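Local coordinates for protein multicopper oxidase (Uncultured bacterium, PDB 4E9X) that probably oxidises its substrates at copper and passes the electrons to oxygen, reducing it to water at copper clusters shared between subunits, at residues T58-G63 against R71-P76; D44-V49 against T90-A95; D244-F249 against I273-V278; V136-I141 against Q179-K184. All blocks are in the same frame, centred on the assembly; numbering follows the deposited sequence. Where two conformers were deposited one is given.

Contact 1: residues T58-G63 against R71-P76; sequences TIHWHG and RSDGVP. With CU (copper (II) ion), chain K; CU (copper (II) ion), chain E.
The His60 ring meets Asp73 at its edge. Asp73 O lies near the ring plane and takes a hydrogen bond from ND1, 2.8 Å from ND1 to O, with the hydrogen angle at 151°. His60 CG is anti to the backbone N (chi1 167°), which sets the ring beside Asp73. One face of this imidazole carries the backbone N of His62. The Asp73 carboxylate stands nearly perpendicular to the ring, at 88°. The Trp61 indole turns its CD1 edge to Ser72 O at 3.5 Å, and Ile59 CG2 rests over one of its faces. Thr58 OG1 donates to Gly74 O, 2.7 Å away. Gly74 CA reaches Ile59 O at 3.3 Å. A side chain at Gly74 would clash with that oxygen. Water 1 donates to both Trp61 O and Asp73 OD1. Two coppers lie alongside, consistent with the trinuclear site of multicopper oxidases; His60 and His62 form a His-X-His pair. His60 NE2 binds one at 1.9 Å, shared with His204 of the second subunit. His62 ND1 binds the other, with His104 and with His254 of the second subunit. Asp73 OD2 is hydrogen-bonded to His206 of that subunit. Because it bonds ND1 of a copper ligand, Asp73 O is a second-shell group. It helps fix the rotation of His60, with NE2 directed at copper.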
# COMPACT_ATOMS: atom_id res chain seq x y z
N THR A 58 -13.03 7.09 -23.77
CA THR A 58 -14.35 6.79 -23.22
C THR A 58 -14.49 7.52 -21.87
O THR A 58 -13.50 8.14 -21.46
CB THR A 58 -14.61 5.30 -22.95
OG1 THR A 58 -13.60 4.84 -22.02
CG2 THR A 58 -14.52 4.46 -24.23
N ILE A 59 -15.63 7.42 -21.22
CA ILE A 59 -15.66 7.76 -19.79
C ILE A 59 -16.25 6.57 -19.06
O ILE A 59 -17.38 6.16 -19.34
CB ILE A 59 -16.46 9.02 -19.49
CG1 ILE A 59 -16.03 10.23 -20.34
CG2 ILE A 59 -16.33 9.34 -17.98
CD1 ILE A 59 -16.77 11.52 -19.89
N HIS A 60 -15.49 6.05 -18.09
CA HIS A 60 -15.96 5.11 -17.10
C HIS A 60 -16.29 5.84 -15.80
O HIS A 60 -15.59 6.76 -15.33
CB HIS A 60 -14.88 4.05 -16.84
CG HIS A 60 -15.17 3.23 -15.62
ND1 HIS A 60 -16.29 2.44 -15.47
CD2 HIS A 60 -14.45 3.09 -14.47
CE1 HIS A 60 -16.27 1.88 -14.26
NE2 HIS A 60 -15.14 2.24 -13.64
N TRP A 61 -17.38 5.44 -15.17
CA TRP A 61 -17.95 6.07 -13.97
C TRP A 61 -17.64 5.15 -12.81
O TRP A 61 -18.32 4.16 -12.57
CB TRP A 61 -19.48 6.32 -14.15
CG TRP A 61 -19.66 7.03 -15.48
CD1 TRP A 61 -19.92 6.42 -16.67
CD2 TRP A 61 -19.59 8.44 -15.77
NE1 TRP A 61 -20.00 7.37 -17.68
CE2 TRP A 61 -19.81 8.63 -17.18
CE3 TRP A 61 -19.35 9.56 -14.97
CZ2 TRP A 61 -19.80 9.89 -17.79
CZ3 TRP A 61 -19.35 10.80 -15.61
CH2 TRP A 61 -19.56 11.00 -16.97
N HIS A 62 -16.52 5.41 -12.14
CA HIS A 62 -15.95 4.50 -11.16
C HIS A 62 -16.76 4.58 -9.89
O HIS A 62 -16.75 5.57 -9.19
CB HIS A 62 -14.46 4.85 -10.99
CG HIS A 62 -13.75 3.92 -10.02
ND1 HIS A 62 -12.52 3.37 -10.35
CD2 HIS A 62 -14.04 3.46 -8.76
CE1 HIS A 62 -12.12 2.64 -9.30
NE2 HIS A 62 -13.06 2.68 -8.35
N GLY A 63 -17.32 3.42 -9.55
CA GLY A 63 -18.16 3.27 -8.38
C GLY A 63 -19.65 3.25 -8.72
O GLY A 63 -20.44 2.78 -7.88
N ARG A 71 -24.14 -1.00 -20.57
CA ARG A 71 -23.63 -0.44 -21.82
C ARG A 71 -23.17 1.00 -21.67
O ARG A 71 -22.57 1.54 -22.64
CB ARG A 71 -24.63 -0.62 -22.98
CG ARG A 71 -24.90 -2.12 -23.28
CD ARG A 71 -25.97 -2.26 -24.38
NE ARG A 71 -25.38 -2.13 -25.67
CZ ARG A 71 -24.66 -3.04 -26.34
NH1 ARG A 71 -24.47 -4.23 -25.80
NH2 ARG A 71 -24.15 -2.79 -27.54
N SER A 72 -23.38 1.61 -20.51
CA SER A 72 -22.81 2.92 -20.20
C SER A 72 -21.62 2.83 -19.26
O SER A 72 -21.22 3.89 -18.76
CB SER A 72 -23.83 3.87 -19.57
OG SER A 72 -24.71 4.36 -20.54
N ASP A 73 -21.01 1.64 -19.08
CA ASP A 73 -19.87 1.55 -18.17
C ASP A 73 -18.56 2.15 -18.71
O ASP A 73 -17.62 2.42 -17.93
CB ASP A 73 -19.67 0.07 -17.81
CG ASP A 73 -18.78 -0.13 -16.59
OD1 ASP A 73 -18.96 0.57 -15.58
OD2 ASP A 73 -17.95 -1.10 -16.65
N GLY A 74 -18.50 2.39 -20.00
CA GLY A 74 -17.37 3.10 -20.55
C GLY A 74 -16.12 2.30 -20.80
O GLY A 74 -15.00 2.85 -20.81
N VAL A 75 -16.23 0.97 -21.04
CA VAL A 75 -14.99 0.18 -21.22
C VAL A 75 -14.89 -0.26 -22.68
O VAL A 75 -15.75 -1.00 -23.18
CB VAL A 75 -15.06 -1.04 -20.29
CG1 VAL A 75 -13.82 -1.89 -20.53
CG2 VAL A 75 -15.12 -0.56 -18.84
N PRO A 76 -13.86 0.17 -23.40
CA PRO A 76 -13.77 -0.13 -24.83
C PRO A 76 -13.57 -1.61 -24.99
O PRO A 76 -12.84 -2.29 -24.27
CB PRO A 76 -12.54 0.68 -25.32
CG PRO A 76 -11.72 0.79 -24.07
CD PRO A 76 -12.69 0.90 -22.89
CU CU K . -14.49 1.21 -12.24
CU CU E . -11.41 3.63 -11.89
O HOH W 1 -19.43 3.18 -14.99

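Contact 2: residues D44-V49 against T90-A95; sequences DVIVNV and TYKFKA
Phe93 CG sits between its backbone N and carbonyl carbon, chi1 56°, and this lays the ring alongside Val45. Val45 CB lies over one face, 4.0 Å from the ring centroid, as a CH-pi contact. Val45 CG1 touches Phe93 CZ at 3.7 Å. Lys94 starts with CG anti to the backbone N, then bends at both chi3 and chi4. The bends bring NZ back to Asp44 OD1 as a 3.0 Å salt bridge on the syn side of the carboxylate. Thr90 OG1 donates to Asn48 OD1 at 2.8 Å, in the carbonyl plane and on a lone pair. Val49 CG2 meets the edge of the Tyr91 ring at CD2, 3.7 Å away. These side chains sit on two antiparallel neighbours in a sheet of the N-terminal cupredoxin-like region. Val45 with Phe93 and Val47 with Tyr91 are hydrogen-bonded pairs. The Val47 N bond to Tyr91 O measures 2.9 Å, with 168° at the hydrogen. Tyr91 OH is held by Gln80 and by the backbone N of Ile59, and Trp61 packs against both aromatic rings. The two faces therefore differ in chemistry. Val45, Val47, Tyr91 and Phe93 give a largely apolar, buried face. The other face is mixed: Asp44 with Lys94 and Asn48 with Thr90 are polar pairs that add side-chain bonds to the backbone ladder, with Ile46 and Lys92 between them.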
# COMPACT_ATOMS: atom_id res chain seq x y z
N ASP A 44 -31.27 10.57 -12.05
CA ASP A 44 -30.98 10.01 -13.34
C ASP A 44 -30.01 10.95 -14.05
O ASP A 44 -30.37 12.08 -14.33
CB ASP A 44 -32.29 9.90 -14.12
CG ASP A 44 -33.21 8.92 -13.39
OD1 ASP A 44 -32.77 7.79 -13.07
OD2 ASP A 44 -34.37 9.30 -13.13
N VAL A 45 -28.81 10.46 -14.32
CA VAL A 45 -27.75 11.27 -14.92
C VAL A 45 -27.63 10.96 -16.40
O VAL A 45 -27.64 9.79 -16.80
CB VAL A 45 -26.43 10.99 -14.18
CG1 VAL A 45 -25.32 11.85 -14.77
CG2 VAL A 45 -26.60 11.29 -12.72
N ILE A 46 -27.50 12.03 -17.18
CA ILE A 46 -27.22 11.93 -18.60
C ILE A 46 -26.00 12.75 -18.91
O ILE A 46 -25.98 13.94 -18.56
CB ILE A 46 -28.45 12.43 -19.40
CG1 ILE A 46 -29.75 11.67 -19.07
CG2 ILE A 46 -28.15 12.38 -20.89
CD1 ILE A 46 -31.00 12.39 -19.57
N VAL A 47 -24.97 12.17 -19.51
CA VAL A 47 -23.77 12.94 -19.84
C VAL A 47 -23.52 12.77 -21.35
O VAL A 47 -23.27 11.63 -21.84
CB VAL A 47 -22.56 12.47 -19.04
CG1 VAL A 47 -21.37 13.37 -19.41
CG2 VAL A 47 -22.77 12.59 -17.54
N ASN A 48 -23.56 13.89 -22.10
CA ASN A 48 -23.30 13.87 -23.53
C ASN A 48 -21.84 14.29 -23.72
O ASN A 48 -21.51 15.42 -23.32
CB ASN A 48 -24.22 14.83 -24.29
CG ASN A 48 -25.70 14.61 -23.96
OD1 ASN A 48 -26.18 13.51 -24.19
ND2 ASN A 48 -26.38 15.63 -23.45
N VAL A 49 -21.03 13.41 -24.26
CA VAL A 49 -19.60 13.63 -24.34
C VAL A 49 -19.18 13.89 -25.81
O VAL A 49 -19.50 13.04 -26.66
CB VAL A 49 -18.84 12.40 -23.81
CG1 VAL A 49 -17.35 12.65 -23.92
CG2 VAL A 49 -19.24 12.03 -22.39
N THR A 90 -23.33 9.32 -25.62
CA THR A 90 -24.14 9.65 -24.43
C THR A 90 -24.18 8.49 -23.44
O THR A 90 -24.52 7.34 -23.78
CB THR A 90 -25.57 10.02 -24.85
OG1 THR A 90 -25.53 11.23 -25.64
CG2 THR A 90 -26.45 10.25 -23.62
N TYR A 91 -23.82 8.86 -22.21
CA TYR A 91 -23.90 7.96 -21.05
C TYR A 91 -25.20 8.23 -20.29
O TYR A 91 -25.47 9.42 -20.10
CB TYR A 91 -22.71 8.17 -20.09
CG TYR A 91 -21.42 7.77 -20.81
CD1 TYR A 91 -21.06 6.43 -20.85
CD2 TYR A 91 -20.61 8.70 -21.47
CE1 TYR A 91 -19.90 5.97 -21.48
CE2 TYR A 91 -19.46 8.28 -22.12
CZ TYR A 91 -19.12 6.93 -22.12
OH TYR A 91 -18.00 6.51 -22.78
N LYS A 92 -25.90 7.19 -19.86
CA LYS A 92 -27.03 7.35 -18.95
C LYS A 92 -26.98 6.32 -17.82
O LYS A 92 -26.80 5.12 -18.07
CB LYS A 92 -28.36 7.17 -19.72
CG LYS A 92 -28.50 8.10 -20.90
CD LYS A 92 -29.92 7.99 -21.47
CE LYS A 92 -30.17 9.12 -22.49
NZ LYS A 92 -31.54 9.14 -23.04
N PHE A 93 -27.10 6.80 -16.57
CA PHE A 93 -27.11 5.89 -15.43
C PHE A 93 -27.90 6.51 -14.31
O PHE A 93 -28.01 7.75 -14.26
CB PHE A 93 -25.69 5.52 -14.97
CG PHE A 93 -24.81 6.71 -14.64
CD1 PHE A 93 -24.79 7.26 -13.36
CD2 PHE A 93 -24.03 7.27 -15.63
CE1 PHE A 93 -23.98 8.36 -13.12
CE2 PHE A 93 -23.22 8.35 -15.39
CZ PHE A 93 -23.19 8.92 -14.11
N LYS A 94 -28.42 5.69 -13.41
CA LYS A 94 -29.00 6.20 -12.19
C LYS A 94 -27.92 6.18 -11.12
O LYS A 94 -27.16 5.24 -10.95
CB LYS A 94 -30.19 5.35 -11.71
CG LYS A 94 -30.91 5.80 -10.43
CD LYS A 94 -32.07 4.88 -10.14
CE LYS A 94 -33.23 5.15 -11.07
NZ LYS A 94 -33.97 6.39 -10.66
N ALA A 95 -27.89 7.30 -10.35
CA ALA A 95 -26.93 7.45 -9.28
C ALA A 95 -27.42 6.76 -8.01
O ALA A 95 -27.67 7.45 -7.02
CB ALA A 95 -26.73 8.96 -9.04

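Contact 3: residues D244-F249 against I273-V278; sequences DNPGRF and IEYDGV
Two neighbouring antiparallel strands of a cupredoxin-like beta sandwich meet here, with Phe249 and Ile273 as a hydrogen-bonded pair and Arg248 and Glu274 as a non-hydrogen-bonded pair. Phe249 N donates to Ile273 O at 2.9 Å, almost straight at 174°. Ile273 N returns a 2.7 Å bond to Phe249 O from above the carbonyl plane. Tyr275 N continues the ladder to Gly247 O. At the end of the strand a type I turn runs from Tyr275 to Val278. Tyr275 CG is anti to the carbonyl carbon (chi1 -76°), which brings the ring against Pro246. Pro246 CA stands over the ring centre as a CH-pi contact, 3.4 Å from the centroid and 13° off the normal. The carbonyl carbon of Asn245 lies over the same face, nearer the rim. Tyr275 OH accepts a hydrogen bond from Asn245 N at 3.0 Å and has a further bond with His208. A leucine in place of Tyr275 would probably leave Asn245 N and His208 without this hydroxyl and take the flat ring from under Pro246. Gly247 has no room for a side chain, because a CB would clash with the Phe249 ring. Arg248 pairs with Asp281 in a salt bridge and makes a cation-pi contact with Tyr284. The third subunit also packs here, with its Trp70 against Arg248, Phe249 and Val278. Val278 CG2 reaches Gly247 N at 3.5 Å. Water 2 lies in the plane of the Arg248 guanidinium, accepting from NH1 at 2.8 Å and donating to Val278 O.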
# COMPACT_ATOMS: atom_id res chain seq x y z
N ASP A 244 -9.75 22.40 15.42
CA ASP A 244 -9.87 22.99 16.76
C ASP A 244 -8.48 23.31 17.29
O ASP A 244 -8.28 23.49 18.50
CB ASP A 244 -10.63 22.07 17.66
CG ASP A 244 -9.98 20.70 17.83
OD1 ASP A 244 -8.86 20.42 17.36
OD2 ASP A 244 -10.68 19.89 18.51
N ASN A 245 -7.48 23.44 16.42
CA ASN A 245 -6.10 23.62 16.86
C ASN A 245 -5.39 24.64 16.01
O ASN A 245 -4.66 24.32 15.07
CB ASN A 245 -5.38 22.28 16.73
CG ASN A 245 -3.94 22.40 17.22
OD1 ASN A 245 -3.55 23.37 17.93
ND2 ASN A 245 -3.12 21.40 16.87
N PRO A 246 -5.64 25.93 16.27
CA PRO A 246 -5.11 26.94 15.32
C PRO A 246 -3.59 26.92 15.22
O PRO A 246 -2.85 26.93 16.21
CB PRO A 246 -5.57 28.28 15.99
CG PRO A 246 -6.88 27.86 16.64
CD PRO A 246 -6.56 26.51 17.26
N GLY A 247 -3.11 27.00 13.99
CA GLY A 247 -1.70 27.00 13.65
C GLY A 247 -1.55 27.08 12.14
O GLY A 247 -2.57 27.27 11.44
N ARG A 248 -0.35 26.89 11.64
CA ARG A 248 -0.12 26.61 10.23
C ARG A 248 0.44 25.18 10.20
O ARG A 248 1.56 24.95 10.65
CB ARG A 248 0.86 27.56 9.57
CG ARG A 248 0.35 28.99 9.49
CD ARG A 248 1.19 29.92 8.62
NE ARG A 248 2.57 30.06 9.09
CZ ARG A 248 3.00 31.10 9.83
NH1 ARG A 248 2.18 32.08 10.21
NH2 ARG A 248 4.27 31.13 10.18
N PHE A 249 -0.38 24.26 9.70
CA PHE A 249 -0.07 22.85 9.78
C PHE A 249 -0.00 22.22 8.40
O PHE A 249 -0.99 22.07 7.70
CB PHE A 249 -1.14 22.16 10.65
CG PHE A 249 -0.91 22.42 12.14
CD1 PHE A 249 0.21 21.92 12.79
CD2 PHE A 249 -1.87 23.13 12.86
CE1 PHE A 249 0.35 22.10 14.14
CE2 PHE A 249 -1.70 23.32 14.25
CZ PHE A 249 -0.57 22.78 14.88
N ILE A 273 -2.73 23.52 6.16
CA ILE A 273 -3.96 23.91 6.86
C ILE A 273 -3.62 25.22 7.53
O ILE A 273 -2.87 25.23 8.53
CB ILE A 273 -4.39 22.85 7.85
CG1 ILE A 273 -4.59 21.48 7.10
CG2 ILE A 273 -5.64 23.31 8.56
CD1 ILE A 273 -4.63 20.32 8.07
N GLU A 274 -4.15 26.32 6.99
CA GLU A 274 -3.88 27.67 7.49
C GLU A 274 -5.09 28.12 8.27
O GLU A 274 -6.18 28.27 7.69
CB GLU A 274 -3.72 28.63 6.32
CG GLU A 274 -2.39 28.48 5.53
CD GLU A 274 -2.32 29.51 4.43
OE1 GLU A 274 -3.31 30.24 4.15
OE2 GLU A 274 -1.26 29.57 3.79
N TYR A 275 -4.93 28.36 9.57
CA TYR A 275 -6.06 28.90 10.32
C TYR A 275 -6.10 30.43 10.22
O TYR A 275 -5.06 31.12 10.35
CB TYR A 275 -6.02 28.53 11.79
CG TYR A 275 -6.41 27.10 12.18
CD1 TYR A 275 -5.60 26.00 11.83
CD2 TYR A 275 -7.54 26.89 12.93
CE1 TYR A 275 -6.00 24.72 12.22
CE2 TYR A 275 -7.92 25.65 13.36
CZ TYR A 275 -7.14 24.55 12.99
OH TYR A 275 -7.51 23.32 13.45
N ASP A 276 -7.30 30.92 10.01
CA ASP A 276 -7.48 32.37 9.77
C ASP A 276 -6.89 33.23 10.88
O ASP A 276 -6.43 34.33 10.60
CB ASP A 276 -8.98 32.64 9.71
CG ASP A 276 -9.67 32.24 8.39
OD1 ASP A 276 -8.95 32.02 7.38
OD2 ASP A 276 -10.91 32.18 8.35
N GLY A 277 -6.93 32.75 12.12
CA GLY A 277 -6.59 33.67 13.24
C GLY A 277 -5.10 33.78 13.45
O GLY A 277 -4.67 34.55 14.34
N VAL A 278 -4.29 32.99 12.74
CA VAL A 278 -2.86 32.94 13.13
C VAL A 278 -2.10 34.05 12.43
O VAL A 278 -2.12 34.16 11.19
CB VAL A 278 -2.27 31.55 12.76
CG1 VAL A 278 -0.76 31.55 13.09
CG2 VAL A 278 -3.01 30.45 13.49
O HOH W 2 -0.56 32.48 9.55

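Contact 4: residues V136-I141 against Q179-K184; sequences VTKDVI and QPLRVK
Water 3 joins Lys138 to Arg182: it accepts from Lys138 NZ at 2.8 Å and donates to Arg182 O at a longer 3.2 Å. The two strands belong to opposite sheets of a cupredoxin-like beta sandwich. Strand 138-147 lies in the six-stranded sheet, and strand 181-183 is an outermost strand, within this chain, of the five-stranded one. Their short axes come within 9.9 Å and run nearly antiparallel, at 171°. That separation suits two sheets packed face to face through their side chains, not backbone pairing. Lys138 spans it. Its CG is anti to the backbone N. The bend at chi3 (-59°) puts CE 3.1 Å from Arg182 O, and the one at chi4 sets NZ toward water 3. NZ is also near this oxygen, but the angle is too poor for a direct hydrogen bond, and water 3 makes the link. The aliphatic part of the lysine runs past Leu181 in the opposite direction. With a serine in place of Lys138, water 3 would probably lose its NZ partner, and a gap would open beside Val183. Val140 CG1 and Leu181 CD1 reach toward each other tip to tip, at 3.9 Å. The Leu181 contacts, with Lys138 and Val140, are those of one of its two conformers and so less certain. Phe296 and Val189 also pack on Val140. Arg182 makes a salt bridge with Glu274 and a cation-pi contact with Tyr291. Val183 CG1 meets Lys138 CE at 3.8 Å, the two side chains crossing at about a right angle.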
# COMPACT_ATOMS: atom_id res chain seq x y z
N VAL A 136 -20.46 19.06 9.04
CA VAL A 136 -19.40 19.53 8.15
C VAL A 136 -19.64 20.97 7.70
O VAL A 136 -20.75 21.33 7.29
CB VAL A 136 -19.32 18.59 6.94
CG1 VAL A 136 -18.38 19.14 5.88
CG2 VAL A 136 -18.86 17.21 7.42
N THR A 137 -18.58 21.78 7.75
CA THR A 137 -18.64 23.17 7.33
C THR A 137 -17.78 23.41 6.09
O THR A 137 -17.91 24.45 5.44
CB THR A 137 -18.20 24.14 8.43
OG1 THR A 137 -16.84 23.82 8.72
CG2 THR A 137 -19.05 23.94 9.70
N LYS A 138 -16.97 22.43 5.71
CA LYS A 138 -16.12 22.60 4.53
C LYS A 138 -15.84 21.22 3.95
O LYS A 138 -15.48 20.33 4.73
CB LYS A 138 -14.81 23.26 4.92
CG LYS A 138 -13.98 23.69 3.69
CD LYS A 138 -12.59 24.13 4.15
CE LYS A 138 -12.63 25.30 5.15
NZ LYS A 138 -13.40 26.43 4.54
N ASP A 139 -16.02 21.07 2.65
CA ASP A 139 -15.84 19.80 1.93
C ASP A 139 -14.71 20.01 0.97
O ASP A 139 -14.68 21.06 0.30
CB ASP A 139 -17.20 19.45 1.29
CG ASP A 139 -17.34 18.03 0.80
OD1 ASP A 139 -16.40 17.23 0.84
OD2 ASP A 139 -18.48 17.72 0.37
N VAL A 140 -13.77 19.08 0.92
CA VAL A 140 -12.48 19.23 0.26
C VAL A 140 -12.18 17.99 -0.58
O VAL A 140 -12.20 16.89 -0.06
CB VAL A 140 -11.40 19.36 1.36
CG1 VAL A 140 -9.96 19.40 0.84
CG2 VAL A 140 -11.68 20.62 2.22
N ILE A 141 -11.86 18.22 -1.84
CA ILE A 141 -11.47 17.13 -2.76
C ILE A 141 -10.00 17.19 -3.00
O ILE A 141 -9.49 18.25 -3.41
CB ILE A 141 -12.28 17.25 -4.07
CG1 ILE A 141 -13.72 16.73 -3.84
CG2 ILE A 141 -11.61 16.53 -5.25
CD1 ILE A 141 -14.70 17.05 -4.96
N GLN A 179 -2.34 25.11 -3.34
CA GLN A 179 -2.96 26.21 -2.57
C GLN A 179 -3.20 25.72 -1.15
O GLN A 179 -3.43 24.51 -0.93
CB GLN A 179 -4.31 26.58 -3.20
CG GLN A 179 -4.14 27.21 -4.58
CD GLN A 179 -3.87 28.69 -4.48
OE1 GLN A 179 -4.08 29.28 -3.43
NE2 GLN A 179 -3.38 29.24 -5.59
N PRO A 180 -3.23 26.63 -0.21
CA PRO A 180 -3.54 26.27 1.17
C PRO A 180 -4.99 25.89 1.34
O PRO A 180 -5.89 26.29 0.59
CB PRO A 180 -3.26 27.60 1.95
CG PRO A 180 -3.42 28.70 0.91
CD PRO A 180 -2.94 28.07 -0.39
N LEU A 181 -5.22 25.12 2.40
CA LEU A 181 -6.56 24.73 2.87
C LEU A 181 -6.85 25.66 4.04
O LEU A 181 -6.32 25.48 5.16
CB LEU A 181 -6.55 23.24 3.23
CG LEU A 181 -7.85 22.46 3.35
CD1 LEU A 181 -7.60 20.96 3.49
CD2 LEU A 181 -8.68 22.97 4.51
N ARG A 182 -7.66 26.71 3.80
CA ARG A 182 -7.89 27.75 4.80
C ARG A 182 -9.11 27.42 5.63
O ARG A 182 -10.20 27.15 5.08
CB ARG A 182 -8.03 29.15 4.14
CG ARG A 182 -6.68 29.56 3.54
CD ARG A 182 -6.70 31.03 3.13
NE ARG A 182 -5.41 31.45 2.65
CZ ARG A 182 -5.19 32.59 2.02
NH1 ARG A 182 -6.16 33.42 1.74
NH2 ARG A 182 -3.95 32.89 1.61
N VAL A 183 -8.92 27.43 6.94
CA VAL A 183 -9.99 27.09 7.90
C VAL A 183 -10.02 28.15 8.96
O VAL A 183 -9.13 28.98 9.08
CB VAL A 183 -9.76 25.71 8.56
CG1 VAL A 183 -9.70 24.64 7.43
CG2 VAL A 183 -8.50 25.71 9.42
N LYS A 184 -11.06 28.10 9.79
CA LYS A 184 -11.06 28.86 11.04
C LYS A 184 -11.45 27.90 12.16
O LYS A 184 -12.06 26.85 11.96
CB LYS A 184 -11.98 30.09 11.01
CG LYS A 184 -13.45 29.70 10.98
CD LYS A 184 -14.27 31.00 11.01
CE LYS A 184 -15.73 30.71 11.22
NZ LYS A 184 -16.49 32.01 11.41
O HOH W 3 -11.68 26.61 2.31

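In the fold
Contacts 1 and 2 lie together, their centres about 11 Å apart, and contact 1 is nested in the loop that contact 2 closes. They touch through Tyr91 on Ile59 and Ser72 on Lys92. Contacts 3 and 4 form a second pair on the far side of the chain from contact 1. Both reach one sheet, where strands 181-183 and 270-275 are neighbours; contact 4 also reaches the facing sheet. Contacts 1 and 3 are buried and touch other subunits; only contact 1 holds copper ligands. Contact 2 is partly buried, with a full backbone ladder. Contact 4 is buried and instead joins two sheets by side chains and a water.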